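PDB 1G0D: protein-glutamine gamma-glutamyltransferase 2, which catalyses the calcium-dependent joining of peptide-bound glutamine to primary amines such as lysine side chains, thereby cross-linking or aminating proteins. Local coordinates for residues Gly304-Asp309 with Val390-Asn395; Arg324-Trp329 with Thr398-Val403; Thr357-Ser362 with Phe366-Cys371; Arg410-Asp415 with Lys562-Ala567; Val274-Ala279 with Cys333-Trp338. One frame throughout, in Å; residues are numbered along the deposited sequence.

Contact 1 of 5, residues Gly304-Asp309 with Val390-Asn395; sequences GNLSVD and VFAEVN
Leu306 reaches across to the helical segment 390-395 with one methyl branch, CD1, which settles in the angle between Ala392 and the ring of Phe391. CD1 lies 3.6 Å from Ala392 CA and 3.7 Å from Ala392 CB, and it meets Phe391 CD1 at 4.0 Å. It comes to the ring at its rim, in the ring plane, so the aromatic face takes no part in this meeting. One face of that ring instead carries the amide nitrogen of Asn395, whose ND2 sits 3.1 Å above the plane over the ring centre and also makes a weak hydrogen bond to Phe391 O. The phenyl group is swung to this side because CG stands opposite the backbone N (chi1 -179°), a setting that brings the CD1 edge beside the leucine. Ala392 directs its CB toward the loop and touches Gly304 CA at 3.9 Å. No hydrogen bond spans the two segments, and the contact is wholly apolar. Asn395, a calcium ligand by similarity, closes the helix, and its OD1 is held by Tyr453 and Lys441. Helix 387-395 is flanked by helices 373-378 and 447-456, both of which pack on Phe391, while the loop leads into strand 307-312, paired with strand 397-403; the backbones of Leu306 and Val308 bond to that of Asp397, just beyond the helix.

Contact 2 of 5, residues Arg324-Trp329 with Thr398-Val403; sequences RSDSSW and TIYWIV
Ser327 presents its CB to the hydroxyl end of Tyr400, with CB 3.4 Å from Tyr400 OH, and its OG faces the methyl of Thr398 at 3.8 Å from Thr398 CG2. The serine hydroxyl lies obliquely to the tyrosine ring. No direct hydrogen bond joins the segments; a water does so instead, lying 2.7 Å from Ser327 OG and 2.9 Å from Thr398 OG1, and so bridging two hydroxyls that are themselves too far apart to pair. Asp326 flanks the same phenol more loosely: its OD1 is 3.9 Å from Tyr400 OH, and the carboxylate plane stands 83° from the ring plane. Tyr400 reaches the loop because its CG lies opposite the carbonyl carbon (chi1 -79°), which carries the long ring over from the strand. The other carboxylate oxygen of Asp326, OD2, is held in salt bridges with Lys562 and Arg560, so this side chain is anchored chiefly to strand 558-566. Further out, Ser517 OG lies within hydrogen-bonding distance of both Asp326 O and Ser328 O, which would share its one hydrogen, while Phe310 meets the tyrosine ring with planes at about 45°. Thr398 directly follows Asp397, a calcium ligand by similarity. In this part of the transglutaminase catalytic region, the loop before the strand bearing the catalytic His332 lies against strand 397-403, an inner strand of a mixed sheet.

Contact 3 of 5, residues Thr357-Ser362 with Phe366-Cys371; sequences TPQELS and FCCGPC
A single backbone hydrogen bond ties the segments: Gln359 N donates to Phe366 O at 2.7 Å, with an N-H...O angle of 145° and the donor tilted 33° from the carbonyl plane. The same carbonyl receives a CA-H...O contact, Pro358 CA lying 3.4 Å from Phe366 O, so one oxygen gathers two neighbouring residues. The bond and the contact lie where the two ends of the connection between strands 350-355 and 368-372 meet, antiparallel neighbours in the sheet that carries the catalytic Asp355 and His332; at the start of the connection, the side chain of Thr357 lies about 3 Å from those of Cys272 and His332. Among side chains, Ser362 is set obliquely against the Phe366 ring, with Ser362 OG 3.1 Å from Phe366 CE1 and Ser362 CB 3.2 Å from Phe366 CD1. Gln359 bends at chi2, which leaves its OE1 4.1 Å from Cys368 SG, while its NE2 is hydrogen-bonded to His300 O.

Contact 4 of 5, residues Arg410-Asp415 with Lys562-Ala567; sequences RKITED and KALLDA
Arg410 grips Asp566 end-on through both terminal nitrogens, NH1 chiefly to OD2 and NH2 to OD1. NH1 lies 2.7 Å from Asp566 OD2 in a bond of 150° at the hydrogen, and NH2 lies 2.9 Å from Asp566 OD1. Both oxygens use their syn lone pairs. The guanidinium and carboxylate planes are only 23° apart, and the acid meets the arginine at its edge, so the two flat groups form a nearly coplanar pair; NH1 adds a weak second bond to OD1. The arginine chain bends at chi3 (67°), turning the guanidinium to meet the aspartate, which arrives from the opposite direction. The two main bonds, side by side, should restrain the rotation of each group. The salt bridge spans two strands of a mixed sheet, 409-414 and 558-566, which are separated in it by strand 573-581 and so do not pair directly; side chains bridge over the intervening strand. Next to the ion pair along the strands, Ile412 sends CD1 against Leu564 CD2 at 4.1 Å, the two side chains crossing at about a right angle. Both are buried: Ile412 also packs on Ile402 and Met575, and Leu564 on Thr507.

Contact 5 of 5, residues Val274-Ala279 with Cys333-Trp338; sequences VFAAVA and CWVESW
The papain-like core of transglutaminases, in which the helix that begins at the nucleophile cysteine packs on a sheet bearing the histidine and aspartate, is represented here by helix 272-286 against strand 329-339. Ala276 touches Cys333, Trp334 and Val335 across the contact. Its CB is directed at the strand and rests 3.8 Å from Trp334 O and 4.3 Å from Cys333 CB. Val335 answers from the strand: its CG2 branch comes to 3.6 Å from Ala276 O and 4.3 Å from Ala276 CB, so the methyl covers both the side chain and the carbonyl of the alanine. The small alanine lets the backbones approach closely, with 5.1 Å between Ala276 CA and Trp334 CA. The helix and strand segments run nearly parallel, 22° between their directions, with axes 7.0 Å apart at closest. No hydrogen bond crosses, and all the touching residues are buried. Alternation along the strand sends Cys333 and Val335 toward the helix and Trp334 to the other side, where its indole NE1 bonds Tyr440 OH and its ring packs beside Asp355. Strand 329-339 lies between strands 290-298 and 350-355, pairing with both, while helix 272-286 is also touched by strand 232-234 through Val274, Phe275 and Val278.

The catalytic residues Cys272, His332 and Asp355 lie beside contacts 3 and 5, whose centres are about 13 Å apart and which touch where Thr357 OG1 meets Phe275 CD2 at 3.5 Å. Contact 1 adjoins both: Val390 packs on Cys368 of contact 3, and Glu393 CG lies 3.5 Å from Trp334 CZ3 of contact 5. From there the chain of contacts runs outward. Contacts 1 and 2, centres about 13 Å apart, share paired strands, with Val308 O 2.8 Å from Ile399 N. Contacts 2 and 4, centres about 12 Å apart, are joined by strand pairing, with Ile402 O 2.6 Å from Arg410 N. Contact 4 is the outlying member, its centre about 36 Å from that of contact 5.

Contact 1 of 5, residues Gly304-Asp309 with Val390-Asn395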
# COMPACT_ATOMS: atom_id res chain seq x y z
N GLY A 304 -2.21 -16.10 12.80
CA GLY A 304 -2.78 -15.73 14.06
C GLY A 304 -2.28 -16.35 15.33
O GLY A 304 -2.74 -15.93 16.37
N ASN A 305 -1.38 -17.32 15.27
CA ASN A 305 -0.88 -17.93 16.50
C ASN A 305 0.27 -17.20 17.14
O ASN A 305 1.30 -17.00 16.53
CB ASN A 305 -0.49 -19.35 16.24
CG ASN A 305 -1.66 -20.21 16.12
OD1 ASN A 305 -2.22 -20.64 17.12
ND2 ASN A 305 -2.10 -20.46 14.88
N LEU A 306 0.11 -16.84 18.40
CA LEU A 306 1.14 -16.08 19.09
C LEU A 306 2.32 -16.91 19.57
O LEU A 306 3.31 -16.37 20.08
CB LEU A 306 0.50 -15.31 20.26
CG LEU A 306 -0.13 -13.91 20.08
CD1 LEU A 306 -0.29 -13.54 18.63
CD2 LEU A 306 -1.47 -13.88 20.76
N SER A 307 2.21 -18.22 19.38
CA SER A 307 3.25 -19.16 19.80
C SER A 307 3.52 -20.26 18.81
O SER A 307 2.67 -21.12 18.55
CB SER A 307 2.89 -19.82 21.11
OG SER A 307 3.57 -19.16 22.14
N VAL A 308 4.71 -20.22 18.25
CA VAL A 308 5.09 -21.22 17.30
C VAL A 308 6.48 -21.77 17.66
O VAL A 308 7.41 -21.02 17.96
CB VAL A 308 5.08 -20.61 15.85
CG1 VAL A 308 5.77 -21.55 14.85
CG2 VAL A 308 3.63 -20.31 15.44
N ASP A 309 6.58 -23.08 17.69
CA ASP A 309 7.86 -23.69 17.93
C ASP A 309 8.21 -24.21 16.53
O ASP A 309 7.44 -24.90 15.88
CB ASP A 309 7.71 -24.76 18.99
CG ASP A 309 7.42 -24.16 20.37
OD1 ASP A 309 8.30 -23.48 20.92
OD2 ASP A 309 6.30 -24.33 20.91
N VAL A 390 -3.79 -9.29 13.26
CA VAL A 390 -2.94 -8.11 13.13
C VAL A 390 -2.00 -7.96 14.32
O VAL A 390 -0.90 -7.45 14.19
CB VAL A 390 -3.76 -6.84 12.97
CG1 VAL A 390 -2.80 -5.61 12.95
CG2 VAL A 390 -4.64 -6.95 11.70
N PHE A 391 -2.41 -8.44 15.48
CA PHE A 391 -1.55 -8.39 16.65
C PHE A 391 -0.42 -9.44 16.46
O PHE A 391 0.72 -9.23 16.89
CB PHE A 391 -2.38 -8.69 17.91
CG PHE A 391 -1.61 -8.64 19.20
CD1 PHE A 391 -0.89 -9.74 19.66
CD2 PHE A 391 -1.59 -7.48 19.96
CE1 PHE A 391 -0.18 -9.69 20.85
CE2 PHE A 391 -0.87 -7.43 21.16
CZ PHE A 391 -0.17 -8.53 21.59
N ALA A 392 -0.72 -10.57 15.80
CA ALA A 392 0.28 -11.63 15.59
C ALA A 392 1.35 -11.20 14.64
O ALA A 392 2.53 -11.46 14.82
CB ALA A 392 -0.38 -12.88 15.04
N GLU A 393 0.90 -10.54 13.59
CA GLU A 393 1.77 -10.03 12.54
C GLU A 393 3.00 -9.29 13.07
O GLU A 393 4.11 -9.37 12.55
CB GLU A 393 0.93 -9.10 11.67
CG GLU A 393 1.69 -8.31 10.65
CD GLU A 393 2.01 -9.13 9.44
OE1 GLU A 393 3.16 -9.03 8.97
OE2 GLU A 393 1.10 -9.88 8.97
N VAL A 394 2.76 -8.57 14.14
CA VAL A 394 3.71 -7.70 14.76
C VAL A 394 4.24 -8.23 16.13
O VAL A 394 5.24 -7.72 16.64
CB VAL A 394 2.95 -6.31 14.81
CG1 VAL A 394 2.58 -5.94 16.19
CG2 VAL A 394 3.69 -5.28 14.10
N ASN A 395 3.61 -9.27 16.68
CA ASN A 395 4.00 -9.82 17.99
C ASN A 395 4.26 -11.32 18.16
O ASN A 395 4.79 -11.72 19.19
CB ASN A 395 2.92 -9.46 19.00
CG ASN A 395 2.95 -8.01 19.38
OD1 ASN A 395 4.00 -7.48 19.68
ND2 ASN A 395 1.80 -7.36 19.36

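Contact 2 of 5, residues Arg324-Trp329 with Thr398-Val403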
# COMPACT_ATOMS: atom_id res chain seq x y z
N ARG A 324 8.71 -25.51 2.15
CA ARG A 324 9.60 -24.47 1.63
C ARG A 324 9.64 -23.16 2.36
O ARG A 324 10.60 -22.43 2.23
CB ARG A 324 9.24 -24.15 0.18
CG ARG A 324 9.72 -25.18 -0.80
CD ARG A 324 9.36 -24.82 -2.22
NE ARG A 324 10.15 -23.69 -2.71
CZ ARG A 324 9.73 -22.88 -3.67
NH1 ARG A 324 10.50 -21.86 -4.08
NH2 ARG A 324 8.56 -23.10 -4.24
N SER A 325 8.60 -22.84 3.13
CA SER A 325 8.57 -21.57 3.86
C SER A 325 9.45 -21.55 5.07
O SER A 325 9.43 -22.46 5.87
CB SER A 325 7.16 -21.24 4.31
OG SER A 325 6.32 -21.11 3.18
N ASP A 326 10.22 -20.47 5.19
CA ASP A 326 11.16 -20.27 6.28
C ASP A 326 10.78 -19.11 7.24
O ASP A 326 11.37 -18.01 7.24
CB ASP A 326 12.53 -20.02 5.65
CG ASP A 326 13.66 -20.30 6.59
OD1 ASP A 326 13.44 -20.85 7.69
OD2 ASP A 326 14.80 -19.96 6.20
N SER A 327 9.75 -19.35 8.04
CA SER A 327 9.30 -18.38 9.00
C SER A 327 8.92 -17.00 8.46
O SER A 327 8.49 -16.83 7.30
CB SER A 327 10.35 -18.21 10.09
OG SER A 327 9.73 -18.23 11.35
N SER A 328 9.10 -16.02 9.34
CA SER A 328 8.76 -14.63 9.09
C SER A 328 9.24 -14.04 7.80
O SER A 328 10.38 -14.27 7.39
CB SER A 328 9.26 -13.77 10.24
OG SER A 328 8.79 -14.27 11.49
N TRP A 329 8.36 -13.27 7.17
CA TRP A 329 8.66 -12.60 5.91
C TRP A 329 9.73 -11.53 6.11
O TRP A 329 9.86 -10.98 7.21
CB TRP A 329 7.39 -11.94 5.40
CG TRP A 329 6.33 -12.90 4.99
CD1 TRP A 329 6.17 -14.20 5.40
CD2 TRP A 329 5.26 -12.63 4.06
NE1 TRP A 329 5.06 -14.75 4.78
CE2 TRP A 329 4.49 -13.82 3.96
CE3 TRP A 329 4.87 -11.51 3.30
CZ2 TRP A 329 3.35 -13.90 3.13
CZ3 TRP A 329 3.75 -11.60 2.47
CH2 TRP A 329 3.00 -12.78 2.40
N THR A 398 8.09 -16.99 17.73
CA THR A 398 8.60 -18.21 17.09
C THR A 398 9.91 -18.63 17.78
O THR A 398 10.89 -17.88 17.82
CB THR A 398 8.88 -18.03 15.54
OG1 THR A 398 7.79 -18.57 14.78
CG2 THR A 398 10.09 -18.80 15.11
N ILE A 399 9.90 -19.83 18.36
CA ILE A 399 11.09 -20.35 19.00
C ILE A 399 11.59 -21.54 18.17
O ILE A 399 10.85 -22.50 17.99
CB ILE A 399 10.75 -20.81 20.40
CG1 ILE A 399 10.37 -19.60 21.24
CG2 ILE A 399 11.92 -21.59 20.99
CD1 ILE A 399 9.79 -19.95 22.60
N TYR A 400 12.82 -21.48 17.67
CA TYR A 400 13.38 -22.58 16.88
C TYR A 400 13.96 -23.72 17.72
O TYR A 400 14.55 -23.46 18.77
CB TYR A 400 14.50 -22.08 16.01
CG TYR A 400 14.04 -21.38 14.78
CD1 TYR A 400 13.63 -20.04 14.83
CD2 TYR A 400 14.15 -22.00 13.53
CE1 TYR A 400 13.35 -19.33 13.65
CE2 TYR A 400 13.88 -21.32 12.35
CZ TYR A 400 13.49 -19.98 12.41
OH TYR A 400 13.34 -19.29 11.21
N TRP A 401 13.83 -24.96 17.28
CA TRP A 401 14.37 -26.09 18.04
C TRP A 401 15.10 -27.11 17.18
O TRP A 401 14.70 -27.38 16.04
CB TRP A 401 13.28 -26.83 18.78
CG TRP A 401 12.46 -25.97 19.66
CD1 TRP A 401 11.49 -25.08 19.28
CD2 TRP A 401 12.49 -25.94 21.09
NE1 TRP A 401 10.93 -24.50 20.39
CE2 TRP A 401 11.53 -25.02 21.52
CE3 TRP A 401 13.25 -26.61 22.06
CZ2 TRP A 401 11.30 -24.74 22.85
CZ3 TRP A 401 13.01 -26.34 23.39
CH2 TRP A 401 12.06 -25.42 23.77
N ILE A 402 16.19 -27.65 17.72
CA ILE A 402 16.94 -28.71 17.05
C ILE A 402 16.37 -29.99 17.66
O ILE A 402 16.59 -30.30 18.83
CB ILE A 402 18.45 -28.69 17.39
CG1 ILE A 402 19.10 -27.37 16.91
CG2 ILE A 402 19.10 -29.96 16.86
CD1 ILE A 402 19.88 -27.45 15.63
N VAL A 403 15.58 -30.72 16.89
CA VAL A 403 15.04 -31.96 17.42
C VAL A 403 15.88 -33.08 16.85
O VAL A 403 16.00 -33.22 15.62
CB VAL A 403 13.59 -32.18 16.97
CG1 VAL A 403 13.06 -33.42 17.66
CG2 VAL A 403 12.72 -30.95 17.31
O HOH W 1 7.18 -19.00 11.98

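Contact 3 of 5, residues Thr357-Ser362 with Phe366-Cys371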
# COMPACT_ATOMS: atom_id res chain seq x y z
N THR A 357 -3.82 -8.16 1.77
CA THR A 357 -3.21 -9.47 1.63
C THR A 357 -4.01 -10.48 2.43
O THR A 357 -4.12 -10.37 3.66
CB THR A 357 -1.78 -9.45 2.11
OG1 THR A 357 -1.04 -8.44 1.41
CG2 THR A 357 -1.15 -10.80 1.85
N PRO A 358 -4.57 -11.49 1.74
CA PRO A 358 -5.35 -12.49 2.47
C PRO A 358 -4.56 -13.15 3.57
O PRO A 358 -3.33 -13.23 3.51
CB PRO A 358 -5.82 -13.48 1.37
CG PRO A 358 -5.75 -12.67 0.08
CD PRO A 358 -4.53 -11.78 0.29
N GLN A 359 -5.27 -13.59 4.60
CA GLN A 359 -4.64 -14.22 5.73
C GLN A 359 -4.30 -15.62 5.37
O GLN A 359 -5.10 -16.34 4.74
CB GLN A 359 -5.52 -14.24 6.96
CG GLN A 359 -4.72 -14.71 8.19
CD GLN A 359 -3.33 -14.01 8.43
OE1 GLN A 359 -3.26 -12.78 8.61
NE2 GLN A 359 -2.25 -14.81 8.45
N GLU A 360 -3.08 -15.96 5.77
CA GLU A 360 -2.46 -17.25 5.54
C GLU A 360 -3.36 -18.45 5.26
O GLU A 360 -3.52 -18.86 4.10
CB GLU A 360 -1.52 -17.56 6.73
CG GLU A 360 -0.11 -16.98 6.54
CD GLU A 360 0.79 -17.85 5.66
OE1 GLU A 360 0.39 -18.98 5.29
OE2 GLU A 360 1.92 -17.41 5.33
N LEU A 361 -3.98 -18.97 6.31
CA LEU A 361 -4.74 -20.17 6.18
C LEU A 361 -6.24 -20.34 5.87
O LEU A 361 -6.88 -21.27 6.36
CB LEU A 361 -4.30 -21.05 7.35
CG LEU A 361 -2.87 -21.65 7.19
CD1 LEU A 361 -2.13 -21.11 5.97
CD2 LEU A 361 -2.03 -21.36 8.44
N SER A 362 -6.81 -19.43 5.08
CA SER A 362 -8.19 -19.57 4.54
C SER A 362 -7.85 -18.96 3.22
O SER A 362 -7.89 -17.73 3.06
CB SER A 362 -9.27 -18.74 5.21
OG SER A 362 -10.53 -19.34 4.90
N PHE A 366 -9.45 -14.38 3.33
CA PHE A 366 -9.70 -13.38 4.36
C PHE A 366 -8.77 -12.18 4.47
O PHE A 366 -7.65 -12.31 4.96
CB PHE A 366 -9.77 -14.08 5.72
CG PHE A 366 -10.83 -15.12 5.81
CD1 PHE A 366 -10.68 -16.21 6.65
CD2 PHE A 366 -11.99 -15.01 5.05
CE1 PHE A 366 -11.65 -17.18 6.74
CE2 PHE A 366 -12.96 -15.96 5.13
CZ PHE A 366 -12.80 -17.05 5.97
N CYS A 367 -9.24 -11.01 4.06
CA CYS A 367 -8.46 -9.78 4.16
C CYS A 367 -8.55 -9.39 5.64
O CYS A 367 -9.37 -9.98 6.38
CB CYS A 367 -9.07 -8.69 3.29
SG CYS A 367 -10.61 -7.93 3.98
N CYS A 368 -7.74 -8.41 6.07
CA CYS A 368 -7.75 -7.95 7.47
C CYS A 368 -8.18 -6.49 7.71
O CYS A 368 -7.88 -5.60 6.92
CB CYS A 368 -6.37 -8.15 8.09
SG CYS A 368 -6.17 -9.84 8.71
N GLY A 369 -8.89 -6.28 8.83
CA GLY A 369 -9.32 -4.95 9.20
C GLY A 369 -10.63 -4.47 8.61
O GLY A 369 -11.24 -5.18 7.84
N PRO A 370 -11.04 -3.22 8.90
CA PRO A 370 -10.33 -2.24 9.71
C PRO A 370 -10.15 -2.54 11.18
O PRO A 370 -11.12 -2.72 11.91
CB PRO A 370 -11.13 -0.96 9.50
CG PRO A 370 -12.44 -1.43 9.23
CD PRO A 370 -12.31 -2.68 8.43
N CYS A 371 -8.89 -2.57 11.62
CA CYS A 371 -8.53 -2.85 13.01
C CYS A 371 -7.80 -1.67 13.67
O CYS A 371 -6.77 -1.22 13.20
CB CYS A 371 -7.63 -4.10 13.09
SG CYS A 371 -7.09 -4.42 14.78

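Contact 4 of 5, residues Arg410-Asp415 with Lys562-Ala567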
# COMPACT_ATOMS: atom_id res chain seq x y z
N ARG A 410 16.35 -29.38 21.28
CA ARG A 410 17.26 -28.37 21.79
C ARG A 410 16.82 -26.98 21.34
O ARG A 410 16.73 -26.68 20.15
CB ARG A 410 18.69 -28.69 21.34
CG ARG A 410 19.08 -30.15 21.59
CD ARG A 410 20.34 -30.54 20.87
NE ARG A 410 21.47 -29.81 21.43
CZ ARG A 410 22.34 -29.10 20.71
NH1 ARG A 410 23.34 -28.47 21.32
NH2 ARG A 410 22.21 -29.04 19.39
N LYS A 411 16.55 -26.13 22.32
CA LYS A 411 16.10 -24.77 22.07
C LYS A 411 17.24 -23.91 21.55
O LYS A 411 18.30 -23.79 22.18
CB LYS A 411 15.56 -24.19 23.36
CG LYS A 411 14.63 -23.08 23.18
CD LYS A 411 14.37 -22.48 24.52
CE LYS A 411 13.02 -21.79 24.57
NZ LYS A 411 12.34 -21.78 25.93
N ILE A 412 17.03 -23.31 20.38
CA ILE A 412 18.05 -22.45 19.80
C ILE A 412 17.89 -21.06 20.37
O ILE A 412 16.78 -20.52 20.40
CB ILE A 412 17.90 -22.33 18.30
CG1 ILE A 412 18.20 -23.68 17.65
CG2 ILE A 412 18.80 -21.22 17.79
CD1 ILE A 412 18.26 -23.68 16.13
N THR A 413 18.99 -20.49 20.85
CA THR A 413 18.97 -19.13 21.41
C THR A 413 19.23 -18.24 20.22
O THR A 413 20.17 -18.46 19.47
CB THR A 413 20.07 -18.87 22.46
OG1 THR A 413 20.07 -19.91 23.45
CG2 THR A 413 19.79 -17.57 23.16
N GLU A 414 18.39 -17.24 20.03
CA GLU A 414 18.59 -16.41 18.88
C GLU A 414 18.80 -14.92 19.09
O GLU A 414 18.03 -14.27 19.79
CB GLU A 414 17.42 -16.60 17.91
CG GLU A 414 17.85 -16.70 16.48
CD GLU A 414 16.92 -15.98 15.55
OE1 GLU A 414 17.42 -15.26 14.65
OE2 GLU A 414 15.69 -16.14 15.73
N ASP A 415 19.88 -14.39 18.53
CA ASP A 415 20.09 -12.95 18.58
C ASP A 415 19.93 -12.43 17.15
O ASP A 415 20.79 -12.65 16.29
CB ASP A 415 21.46 -12.54 19.12
CG ASP A 415 21.51 -11.03 19.52
OD1 ASP A 415 20.97 -10.18 18.76
OD2 ASP A 415 22.07 -10.69 20.60
N LYS A 562 22.67 -18.05 7.33
CA LYS A 562 22.40 -18.49 8.71
C LYS A 562 23.65 -19.04 9.37
O LYS A 562 24.51 -19.61 8.73
CB LYS A 562 21.32 -19.57 8.74
CG LYS A 562 20.06 -19.17 8.03
CD LYS A 562 19.01 -20.26 8.18
CE LYS A 562 17.68 -19.87 7.56
NZ LYS A 562 16.62 -20.80 8.04
N ALA A 563 23.77 -18.87 10.67
CA ALA A 563 24.95 -19.39 11.31
C ALA A 563 24.49 -20.01 12.60
O ALA A 563 23.63 -19.45 13.28
CB ALA A 563 25.96 -18.28 11.57
N LEU A 564 25.02 -21.18 12.90
CA LEU A 564 24.66 -21.90 14.13
C LEU A 564 25.97 -22.01 14.87
O LEU A 564 27.01 -22.26 14.27
CB LEU A 564 24.15 -23.29 13.80
CG LEU A 564 23.03 -23.95 14.60
CD1 LEU A 564 23.63 -25.01 15.47
CD2 LEU A 564 22.25 -22.94 15.39
N LEU A 565 25.95 -21.83 16.18
CA LEU A 565 27.18 -21.94 16.94
C LEU A 565 26.83 -22.87 18.06
O LEU A 565 26.22 -22.42 19.02
CB LEU A 565 27.55 -20.58 17.53
CG LEU A 565 28.98 -20.08 17.70
CD1 LEU A 565 29.32 -20.03 19.17
CD2 LEU A 565 29.94 -20.96 16.96
N ASP A 566 27.13 -24.15 17.95
CA ASP A 566 26.79 -24.96 19.09
C ASP A 566 27.79 -24.68 20.17
O ASP A 566 28.94 -25.14 20.16
CB ASP A 566 26.73 -26.44 18.78
CG ASP A 566 25.58 -27.10 19.51
OD1 ASP A 566 24.86 -27.92 18.88
OD2 ASP A 566 25.39 -26.77 20.71
N ALA A 567 27.30 -23.86 21.09
CA ALA A 567 28.05 -23.39 22.22
C ALA A 567 28.29 -24.47 23.26
O ALA A 567 27.34 -25.04 23.82
CB ALA A 567 27.31 -22.19 22.86

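Contact 5 of 5, residues Val274-Ala279 with Cys333-Trp338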
# COMPACT_ATOMS: atom_id res chain seq x y z
N VAL A 274 2.04 -4.23 -3.52
CA VAL A 274 1.27 -3.73 -4.67
C VAL A 274 -0.25 -3.63 -4.35
O VAL A 274 -0.96 -2.79 -4.92
CB VAL A 274 1.41 -4.66 -5.89
CG1 VAL A 274 0.62 -4.12 -7.02
CG2 VAL A 274 2.80 -4.75 -6.31
N PHE A 275 -0.73 -4.48 -3.43
CA PHE A 275 -2.13 -4.51 -2.97
C PHE A 275 -2.32 -3.29 -2.08
O PHE A 275 -3.33 -2.63 -2.14
CB PHE A 275 -2.42 -5.71 -2.05
CG PHE A 275 -2.33 -7.04 -2.70
CD1 PHE A 275 -2.46 -7.19 -4.07
CD2 PHE A 275 -2.01 -8.16 -1.92
CE1 PHE A 275 -2.23 -8.41 -4.67
CE2 PHE A 275 -1.77 -9.41 -2.50
CZ PHE A 275 -1.88 -9.54 -3.88
N ALA A 276 -1.35 -3.05 -1.20
CA ALA A 276 -1.43 -1.93 -0.28
C ALA A 276 -1.42 -0.60 -1.05
O ALA A 276 -2.29 0.25 -0.81
CB ALA A 276 -0.29 -1.99 0.70
N ALA A 277 -0.46 -0.42 -1.97
CA ALA A 277 -0.38 0.79 -2.79
C ALA A 277 -1.66 1.00 -3.55
O ALA A 277 -2.15 2.09 -3.56
CB ALA A 277 0.71 0.68 -3.74
N VAL A 278 -2.21 -0.03 -4.20
CA VAL A 278 -3.47 0.13 -4.94
C VAL A 278 -4.61 0.46 -3.95
O VAL A 278 -5.54 1.19 -4.28
CB VAL A 278 -3.81 -1.16 -5.74
CG1 VAL A 278 -5.21 -1.13 -6.30
CG2 VAL A 278 -2.85 -1.34 -6.84
N ALA A 279 -4.55 -0.06 -2.72
CA ALA A 279 -5.60 0.24 -1.72
C ALA A 279 -5.47 1.70 -1.36
O ALA A 279 -6.47 2.40 -1.23
CB ALA A 279 -5.43 -0.62 -0.41
N CYS A 333 3.71 -5.42 3.81
CA CYS A 333 3.02 -4.16 3.77
C CYS A 333 1.49 -4.21 3.92
O CYS A 333 0.82 -5.17 3.53
CB CYS A 333 3.32 -3.49 2.43
SG CYS A 333 5.02 -3.26 2.03
N TRP A 334 0.95 -3.15 4.50
CA TRP A 334 -0.49 -2.98 4.61
C TRP A 334 -0.77 -1.47 4.57
O TRP A 334 0.08 -0.66 4.22
CB TRP A 334 -1.09 -3.66 5.87
CG TRP A 334 -0.58 -3.19 7.19
CD1 TRP A 334 -1.00 -2.09 7.89
CD2 TRP A 334 0.42 -3.83 8.00
NE1 TRP A 334 -0.31 -2.00 9.09
CE2 TRP A 334 0.56 -3.06 9.18
CE3 TRP A 334 1.21 -4.98 7.85
CZ2 TRP A 334 1.46 -3.40 10.19
CZ3 TRP A 334 2.11 -5.31 8.86
CH2 TRP A 334 2.22 -4.52 10.02
N VAL A 335 -1.96 -1.09 4.96
CA VAL A 335 -2.31 0.30 4.89
C VAL A 335 -3.01 0.73 6.17
O VAL A 335 -3.64 -0.08 6.82
CB VAL A 335 -3.19 0.42 3.63
CG1 VAL A 335 -4.58 0.91 3.93
CG2 VAL A 335 -2.46 1.20 2.64
N GLU A 336 -2.84 1.98 6.57
CA GLU A 336 -3.49 2.53 7.76
C GLU A 336 -4.47 3.59 7.25
O GLU A 336 -4.08 4.43 6.44
CB GLU A 336 -2.46 3.21 8.65
CG GLU A 336 -2.25 2.57 10.01
CD GLU A 336 -1.04 3.13 10.70
OE1 GLU A 336 -0.76 4.34 10.59
OE2 GLU A 336 -0.34 2.36 11.37
N SER A 337 -5.74 3.56 7.69
CA SER A 337 -6.72 4.57 7.25
C SER A 337 -7.25 5.31 8.48
O SER A 337 -7.55 4.70 9.48
CB SER A 337 -7.91 3.94 6.52
OG SER A 337 -7.57 3.55 5.20
N TRP A 338 -7.40 6.62 8.37
CA TRP A 338 -7.91 7.43 9.47
C TRP A 338 -9.40 7.52 9.47
O TRP A 338 -10.00 7.90 8.49
CB TRP A 338 -7.38 8.86 9.39
CG TRP A 338 -7.69 9.67 10.60
CD1 TRP A 338 -8.82 10.43 10.84
CD2 TRP A 338 -6.88 9.78 11.78
NE1 TRP A 338 -8.74 11.01 12.09
CE2 TRP A 338 -7.56 10.63 12.68
CE3 TRP A 338 -5.63 9.26 12.16
CZ2 TRP A 338 -7.03 10.95 13.94
CZ3 TRP A 338 -5.11 9.58 13.41
CH2 TRP A 338 -5.80 10.41 14.28